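Side-chain contacts in conserved hypothetical protein (Corynebacterium diphtheriae NCTC 13129, PDB 2GS5), which is of unknown function and belongs to the UPF0301 (AlgH) family, also named YqgE/AlgH: residues I39-H42 and T47-V50; A23-E28 and D172-V177; A139-G144 and G153-A158. All blocks are in the same frame, centred on the assembly; numbering follows the deposited sequence.

Contact 1: I39-H42 and T47-V50; sequences IIEH and TFGV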
loop_
_atom_site.group_PDB
_atom_site.type_symbol
_atom_site.label_atom_id
_atom_site.label_comp_id
_atom_site.label_asym_id
_atom_site.label_seq_id
_atom_site.Cartn_x
_atom_site.Cartn_y
_atom_site.Cartn_z
ATOM N N ILE A 39 -0.871 -3.804 -3.208
ATOM C CA ILE A 39 -0.524 -5.173 -3.580
ATOM C C ILE A 39 0.990 -5.275 -3.727
ATOM O O ILE A 39 1.601 -4.534 -4.506
ATOM C CB ILE A 39 -1.239 -5.612 -4.883
ATOM C CG1 ILE A 39 -2.756 -5.581 -4.674
ATOM C CG2 ILE A 39 -0.755 -6.996 -5.341
ATOM C CD1 ILE A 39 -3.551 -5.787 -5.945
ATOM N N ILE A 40 1.593 -6.170 -2.942
ATOM C CA ILE A 40 3.056 -6.351 -2.941
ATOM C C ILE A 40 3.498 -7.680 -3.557
ATOM O O ILE A 40 4.691 -7.885 -3.819
ATOM C CB ILE A 40 3.627 -6.219 -1.501
ATOM C CG1 ILE A 40 3.082 -7.312 -0.567
ATOM C CG2 ILE A 40 3.324 -4.827 -0.945
ATOM C CD1 ILE A 40 3.620 -7.211 0.853
ATOM N N GLU A 41 2.554 -8.584 -3.763
ATOM C CA GLU A 41 2.829 -9.871 -4.403
ATOM C C GLU A 41 1.517 -10.419 -4.939
ATOM O O GLU A 41 0.514 -10.440 -4.237
ATOM C CB GLU A 41 3.440 -10.846 -3.401
ATOM C CG GLU A 41 3.610 -12.272 -3.906
ATOM C CD GLU A 41 4.870 -12.497 -4.729
ATOM O OE1 GLU A 41 5.691 -11.565 -4.883
ATOM O OE2 GLU A 41 5.021 -13.622 -5.221
ATOM N N HIS A 42 1.530 -10.891 -6.176
ATOM C CA HIS A 42 0.331 -11.408 -6.796
ATOM C C HIS A 42 0.745 -12.580 -7.652
ATOM O O HIS A 42 1.396 -12.413 -8.691
ATOM C CB HIS A 42 -0.349 -10.312 -7.612
ATOM C CG HIS A 42 -1.609 -10.744 -8.281
ATOM N ND1 HIS A 42 -2.695 -11.242 -7.590
ATOM C CD2 HIS A 42 -1.960 -10.755 -9.590
ATOM C CE1 HIS A 42 -3.662 -11.529 -8.442
ATOM N NE2 HIS A 42 -3.237 -11.251 -9.663
ATOM N N THR A 47 -2.472 -13.590 -3.192
ATOM C CA THR A 47 -2.218 -12.170 -3.348
ATOM C C THR A 47 -1.956 -11.617 -1.959
ATOM O O THR A 47 -2.681 -11.954 -1.021
ATOM C CB THR A 47 -3.417 -11.441 -3.962
ATOM O OG1 THR A 47 -3.782 -12.100 -5.175
ATOM C CG2 THR A 47 -3.097 -9.978 -4.255
ATOM N N PHE A 48 -0.914 -10.802 -1.832
ATOM C CA PHE A 48 -0.545 -10.197 -0.552
ATOM C C PHE A 48 -0.527 -8.700 -0.680
ATOM O O PHE A 48 -0.120 -8.166 -1.716
ATOM C CB PHE A 48 0.854 -10.646 -0.127
ATOM C CG PHE A 48 0.984 -12.135 0.032
ATOM C CD1 PHE A 48 0.829 -12.726 1.271
ATOM C CD2 PHE A 48 1.255 -12.940 -1.069
ATOM C CE1 PHE A 48 0.953 -14.103 1.412
ATOM C CE2 PHE A 48 1.381 -14.315 -0.940
ATOM C CZ PHE A 48 1.228 -14.891 0.312
ATOM N N GLY A 49 -0.922 -8.004 0.379
ATOM C CA GLY A 49 -0.884 -6.561 0.386
ATOM C C GLY A 49 -0.674 -5.974 1.754
ATOM O O GLY A 49 -0.772 -6.680 2.756
ATOM N N VAL A 50 -0.318 -4.695 1.772
ATOM C CA VAL A 50 -0.248 -3.940 3.012
ATOM C C VAL A 50 -1.116 -2.679 2.924
ATOM O O VAL A 50 -1.031 -1.877 1.978
ATOM C CB VAL A 50 1.218 -3.572 3.403
ATOM C CG1 VAL A 50 2.031 -4.830 3.799
ATOM C CG2 VAL A 50 1.919 -2.784 2.302
#

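Contact 2: A23-E28 and D172-V177; sequences AAPSME and DVWGDV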
loop_
_atom_site.group_PDB
_atom_site.type_symbol
_atom_site.label_atom_id
_atom_site.label_comp_id
_atom_site.label_asym_id
_atom_site.label_seq_id
_atom_site.Cartn_x
_atom_site.Cartn_y
_atom_site.Cartn_z
ATOM N N ALA A 23 -10.903 0.362 -0.380
ATOM C CA ALA A 23 -12.105 -0.188 0.262
ATOM C C ALA A 23 -13.376 0.561 -0.162
ATOM O O ALA A 23 -13.409 1.798 -0.203
ATOM C CB ALA A 23 -11.976 -0.161 1.781
ATOM N N ALA A 24 -14.429 -0.181 -0.474
ATOM C CA ALA A 24 -15.746 0.412 -0.688
ATOM C C ALA A 24 -16.149 1.206 0.549
ATOM O O ALA A 24 -15.876 0.783 1.664
ATOM C CB ALA A 24 -16.772 -0.678 -0.968
ATOM N N PRO A 25 -16.803 2.371 0.351
ATOM C CA PRO A 25 -17.304 3.144 1.485
ATOM C C PRO A 25 -18.090 2.318 2.506
ATOM O O PRO A 25 -17.988 2.570 3.713
ATOM C CB PRO A 25 -18.214 4.174 0.816
ATOM C CG PRO A 25 -17.598 4.392 -0.506
ATOM C CD PRO A 25 -17.037 3.065 -0.930
ATOM N N SER A 26 -18.843 1.329 2.027
ATOM C CA SER A 26 -19.701 0.513 2.879
ATOM C C SER A 26 -18.978 -0.553 3.701
ATOM O O SER A 26 -19.595 -1.178 4.555
ATOM C CB SER A 26 -20.785 -0.155 2.031
ATOM O OG SER A 26 -20.206 -0.952 1.016
HETATM N N MSE A 27 -17.691 -0.777 3.454
HETATM C CA MSE A 27 -16.944 -1.765 4.225
HETATM C C MSE A 27 -16.767 -1.307 5.673
HETATM O O MSE A 27 -16.207 -0.236 5.929
HETATM C CB MSE A 27 -15.580 -2.015 3.585
HETATM C CG MSE A 27 -14.828 -3.186 4.183
HETATM SE SE MSE A 27 -13.288 -3.692 3.110
HETATM C CE MSE A 27 -14.235 -4.458 1.598
ATOM N N GLU A 28 -17.217 -2.136 6.610
ATOM C CA GLU A 28 -17.316 -1.742 8.020
ATOM C C GLU A 28 -16.352 -2.452 8.956
ATOM O O GLU A 28 -16.163 -2.000 10.085
ATOM C CB GLU A 28 -18.732 -1.993 8.551
ATOM C CG GLU A 28 -19.857 -1.342 7.780
ATOM C CD GLU A 28 -21.203 -1.531 8.468
ATOM O OE1 GLU A 28 -21.378 -2.539 9.191
ATOM O OE2 GLU A 28 -22.100 -0.678 8.284
ATOM N N ASP A 172 -5.604 11.832 5.062
ATOM C CA ASP A 172 -6.628 10.804 4.925
ATOM C C ASP A 172 -6.255 10.044 3.651
ATOM O O ASP A 172 -6.556 10.481 2.542
ATOM C CB ASP A 172 -8.017 11.453 4.811
ATOM C CG ASP A 172 -9.146 10.441 4.733
ATOM O OD1 ASP A 172 -8.883 9.270 4.385
ATOM O OD2 ASP A 172 -10.299 10.811 5.027
ATOM N N VAL A 173 -5.546 8.928 3.803
ATOM C CA VAL A 173 -4.990 8.241 2.641
ATOM C C VAL A 173 -6.110 7.744 1.725
ATOM O O VAL A 173 -6.048 7.907 0.495
ATOM C CB VAL A 173 -4.064 7.081 3.043
ATOM C CG1 VAL A 173 -3.640 6.295 1.813
ATOM C CG2 VAL A 173 -2.850 7.604 3.786
ATOM N N TRP A 174 -7.143 7.167 2.336
ATOM C CA TRP A 174 -8.304 6.679 1.590
ATOM C C TRP A 174 -8.990 7.817 0.822
ATOM O O TRP A 174 -9.250 7.698 -0.372
ATOM C CB TRP A 174 -9.278 5.982 2.543
ATOM C CG TRP A 174 -10.458 5.365 1.877
ATOM C CD1 TRP A 174 -10.555 4.092 1.389
ATOM C CD2 TRP A 174 -11.730 5.975 1.657
ATOM N NE1 TRP A 174 -11.804 3.879 0.861
ATOM C CE2 TRP A 174 -12.549 5.021 1.009
ATOM C CE3 TRP A 174 -12.265 7.244 1.938
ATOM C CZ2 TRP A 174 -13.864 5.293 0.632
ATOM C CZ3 TRP A 174 -13.574 7.510 1.562
ATOM C CH2 TRP A 174 -14.361 6.539 0.919
ATOM N N GLY A 175 -9.240 8.931 1.502
ATOM C CA GLY A 175 -9.816 10.099 0.851
ATOM C C GLY A 175 -8.989 10.629 -0.310
ATOM O O GLY A 175 -9.534 10.952 -1.370
ATOM N N ASP A 176 -7.674 10.714 -0.118
ATOM C CA ASP A 176 -6.794 11.232 -1.157
ATOM C C ASP A 176 -6.800 10.320 -2.383
ATOM O O ASP A 176 -6.841 10.787 -3.516
ATOM C CB ASP A 176 -5.357 11.382 -0.642
ATOM C CG ASP A 176 -5.200 12.499 0.380
ATOM O OD1 ASP A 176 -6.187 13.188 0.710
ATOM O OD2 ASP A 176 -4.056 12.694 0.854
ATOM N N VAL A 177 -6.793 9.009 -2.165
ATOM C CA VAL A 177 -6.809 8.082 -3.305
ATOM C C VAL A 177 -8.146 8.177 -4.044
ATOM O O VAL A 177 -8.172 8.185 -5.270
ATOM C CB VAL A 177 -6.519 6.620 -2.893
ATOM C CG1 VAL A 177 -6.632 5.699 -4.101
ATOM C CG2 VAL A 177 -5.132 6.522 -2.260
#

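Contact 3: A139-G144 and G153-A158; sequences AEWAPG and GDWFVA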
loop_
_atom_site.group_PDB
_atom_site.type_symbol
_atom_site.label_atom_id
_atom_site.label_comp_id
_atom_site.label_asym_id
_atom_site.label_seq_id
_atom_site.Cartn_x
_atom_site.Cartn_y
_atom_site.Cartn_z
ATOM N N ALA A 139 -2.196 -8.330 4.610
ATOM C CA ALA A 139 -3.466 -8.898 4.166
ATOM C C ALA A 139 -3.161 -9.941 3.087
ATOM O O ALA A 139 -2.211 -9.795 2.331
ATOM C CB ALA A 139 -4.360 -7.807 3.618
ATOM N N GLU A 140 -3.951 -11.009 3.061
ATOM C CA GLU A 140 -3.769 -12.090 2.088
ATOM C C GLU A 140 -5.107 -12.439 1.461
ATOM O O GLU A 140 -6.132 -12.456 2.149
ATOM C CB GLU A 140 -3.174 -13.350 2.753
ATOM C CG GLU A 140 -2.857 -14.495 1.771
ATOM C CD GLU A 140 -2.312 -15.772 2.425
ATOM O OE1 GLU A 140 -2.084 -15.788 3.646
ATOM O OE2 GLU A 140 -2.141 -16.785 1.701
ATOM N N TRP A 141 -5.084 -12.715 0.158
ATOM C CA TRP A 141 -6.230 -13.267 -0.572
ATOM C C TRP A 141 -5.863 -14.627 -1.123
ATOM O O TRP A 141 -4.842 -14.777 -1.805
ATOM C CB TRP A 141 -6.662 -12.365 -1.732
ATOM C CG TRP A 141 -7.347 -11.137 -1.282
ATOM C CD1 TRP A 141 -8.691 -10.916 -1.246
ATOM C CD2 TRP A 141 -6.733 -9.962 -0.741
ATOM N NE1 TRP A 141 -8.953 -9.673 -0.722
ATOM C CE2 TRP A 141 -7.770 -9.067 -0.399
ATOM C CE3 TRP A 141 -5.410 -9.574 -0.516
ATOM C CZ2 TRP A 141 -7.524 -7.807 0.143
ATOM C CZ3 TRP A 141 -5.168 -8.324 0.039
ATOM C CH2 TRP A 141 -6.218 -7.456 0.357
ATOM N N ALA A 142 -6.698 -15.617 -0.842
ATOM C CA ALA A 142 -6.553 -16.915 -1.476
ATOM C C ALA A 142 -6.690 -16.771 -2.986
ATOM O O ALA A 142 -7.268 -15.799 -3.473
ATOM C CB ALA A 142 -7.605 -17.872 -0.956
ATOM N N PRO A 143 -6.175 -17.752 -3.739
ATOM C CA PRO A 143 -6.367 -17.745 -5.185
ATOM C C PRO A 143 -7.823 -17.533 -5.569
ATOM O O PRO A 143 -8.700 -18.193 -5.021
ATOM C CB PRO A 143 -5.919 -19.143 -5.598
ATOM C CG PRO A 143 -4.932 -19.540 -4.576
ATOM C CD PRO A 143 -5.384 -18.912 -3.294
ATOM N N GLY A 144 -8.068 -16.607 -6.487
ATOM C CA GLY A 144 -9.417 -16.329 -6.975
ATOM C C GLY A 144 -10.282 -15.454 -6.079
ATOM O O GLY A 144 -11.312 -14.944 -6.516
ATOM N N GLY A 153 -17.953 -5.810 -5.564
ATOM C CA GLY A 153 -17.907 -4.369 -5.319
ATOM C C GLY A 153 -17.125 -3.930 -4.085
ATOM O O GLY A 153 -17.193 -2.759 -3.710
ATOM N N ASP A 154 -16.363 -4.845 -3.480
ATOM C CA ASP A 154 -15.633 -4.570 -2.220
ATOM C C ASP A 154 -14.466 -3.608 -2.371
ATOM O O ASP A 154 -14.120 -2.880 -1.424
ATOM C CB ASP A 154 -15.055 -5.859 -1.617
ATOM C CG ASP A 154 -16.110 -6.801 -1.078
ATOM O OD1 ASP A 154 -17.331 -6.500 -1.173
ATOM O OD2 ASP A 154 -15.698 -7.869 -0.575
ATOM N N TRP A 155 -13.841 -3.636 -3.543
ATOM C CA TRP A 155 -12.608 -2.904 -3.787
ATOM C C TRP A 155 -12.645 -2.228 -5.138
ATOM O O TRP A 155 -13.256 -2.746 -6.069
ATOM C CB TRP A 155 -11.418 -3.856 -3.823
ATOM C CG TRP A 155 -11.315 -4.778 -2.672
ATOM C CD1 TRP A 155 -11.627 -6.098 -2.663
ATOM C CD2 TRP A 155 -10.858 -4.463 -1.358
ATOM N NE1 TRP A 155 -11.395 -6.630 -1.430
ATOM C CE2 TRP A 155 -10.926 -5.643 -0.604
ATOM C CE3 TRP A 155 -10.395 -3.294 -0.744
ATOM C CZ2 TRP A 155 -10.559 -5.691 0.738
ATOM C CZ3 TRP A 155 -10.022 -3.350 0.593
ATOM C CH2 TRP A 155 -10.106 -4.536 1.315
ATOM N N PHE A 156 -11.979 -1.081 -5.231
ATOM C CA PHE A 156 -11.684 -0.444 -6.503
ATOM C C PHE A 156 -10.170 -0.493 -6.687
ATOM O O PHE A 156 -9.415 -0.069 -5.815
ATOM C CB PHE A 156 -12.197 0.998 -6.531
ATOM C CG PHE A 156 -11.998 1.690 -7.853
ATOM C CD1 PHE A 156 -12.932 1.568 -8.867
ATOM C CD2 PHE A 156 -10.869 2.463 -8.079
ATOM C CE1 PHE A 156 -12.753 2.215 -10.086
ATOM C CE2 PHE A 156 -10.685 3.094 -9.282
ATOM C CZ PHE A 156 -11.609 2.976 -10.287
ATOM N N VAL A 157 -9.744 -1.035 -7.821
ATOM C CA VAL A 157 -8.328 -1.211 -8.119
ATOM C C VAL A 157 -7.813 0.028 -8.826
ATOM O O VAL A 157 -8.363 0.421 -9.854
ATOM C CB VAL A 157 -8.103 -2.451 -8.978
ATOM C CG1 VAL A 157 -6.619 -2.687 -9.255
ATOM C CG2 VAL A 157 -8.692 -3.641 -8.293
ATOM N N ALA A 158 -6.784 0.652 -8.262
ATOM C CA ALA A 158 -6.212 1.889 -8.814
ATOM C C ALA A 158 -4.698 1.885 -8.708
ATOM O O ALA A 158 -4.138 1.243 -7.831
ATOM C CB ALA A 158 -6.756 3.101 -8.073
#

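Contact 1: I39-H42 and T47-V50
A classic beta bulge interrupts the antiparallel hairpin of strands 36-42 and 47-51, where I40 and E41 together face F48. The carbonyl of F48 receives both amides: a firm bond from I40 N to F48 O (2.9 Å) and a weak one from E41 N to F48 O (3.4 Å). In return F48 N gives E41 O a nearly straight bond of 2.8 Å, with an angle of 171° at the hydrogen. The extra residue shifts the register by one, and I40 drives its CG1 against the backbone of F48, 3.5 Å from F48 O, while its CG2 and CD1 reach the two methyls of V50. E41 and F48 run side by side in the same direction; the glutamate CG touches F48 CD2 at 3.7 Å before the chain bends at chi2 (83°) and carries the carboxylate away. On the face shared by I39, H42 and T47, I39 CG2 meets T47 CG2 in the buried part, whereas H42 is exposed. T47 OG1 stands anti to the carbonyl carbon, beside the backbone N (chi1 -53°), and from there meets the imidazole at its edge, near the ring plane, where H42 ND1 and T47 OG1 share a hydrogen bond of 2.8 Å.

Contact 2: A23-E28 and D172-V177
W174 reaches from the first turn of helix 173-179 to the end of strand 19-23, where its indole nitrogen closes on a backbone carbonyl. W174 NE1 donates to A23 O at 2.8 Å with an angle of 155° at the hydrogen; the acceptor lies only 5° out of the indole plane, and the donor sits in the carbonyl plane on a lone pair of A23 O. Both residues are buried, and this one bond gives each group a polar partner. CG of W174 stands anti to the backbone N (chi1 -176°), which holds the indole out from the helix, across to the strand end. Beside the bond, P25 crosses the indole at about a right angle and sets its CG against the six-membered ring edge, 4.0 Å from W174 CZ2. R34 makes a cation-pi contact with the same indole and also bonds P25 O.

The segment 23-28 here leaves its strand through a type I beta turn, A24 to M27, closed by M27 N to A24 O at 3.0 Å. Across from it the helix begins with D172 as N-cap: G175 N gives OD1 of D172 a bond of 2.9 Å, approaching from above the carboxylate plane, and OD2 is hydrogen-bonded to T190 OG1.

Between the two segments, packing ends at P25. S26 and E28 are exposed and make no contact with 172-177, while M27 packs on W155 and not on the helix.

Contact 3: A139-G144 and G153-A158
W141 and W155 meet through their benzo carbons, W141 CZ2 lying 3.7 Å from W155 CZ2. The atom from W155 arrives at the edge of the W141 indole, near its plane, whereas W141 CZ2 approaches the W155 ring obliquely. The five-membered rings are 5.8 Å apart at their centroids with planes at 79°, an oblique pair. No hydrogen bond joins the two segments, and the nearest backbone CA atoms, those of W141 and W155, are 12.6 Å apart; of these two segments, the two indoles span that gap. Each tryptophan holds CG anti to the carbonyl carbon (chi1 -73° for W141, -51° for W155), and from these positions the two indoles meet.

In the next shell, W141 NE1 and W155 NE1, 4.0 Å apart, both donate to OE1 of E149 on helix 145-151, which probably helps set how the rings are turned. L146 of that helix touches both rings, as do L21 and I37 from strands 19-23 and 36-42.

Farther out, G144 occupies the N-cap position of helix 145-151, and G153 follows the helix with positive phi in a Schellman motif before strand 155-159 begins. The helix thus connects two strands of a curled mixed sheet, 129-141 and 155-159, that have strands 47-51, 36-42 and 19-23 between them, with the tryptophan pair lying between the helix and strands 19-23 and 36-42.

Overall arrangement
Contacts 1 and 3 belong to the same mixed sheet: strand 47-51 neighbours strand 129-141, joined by backbone bonds between T47 and W141 and between G49 and A139. Contact 1 is a neighbouring-strand pairing held mainly by main-chain bonds, mixing buried I39, I40, T47, G49 and V50 with exposed E41 and H42. Contact 3 joins non-adjacent strands through two buried indoles. In contact 2 a helix is fastened to a strand end by an indole-to-carbonyl bond; A23 and W174 are buried and P25 partly exposed, while the turn at 24-27 opens to solvent at S26. Contacts 2 and 3 touch where A24 N meets D154 O, and A23 packs on W155, which links the two tryptophan-based contacts.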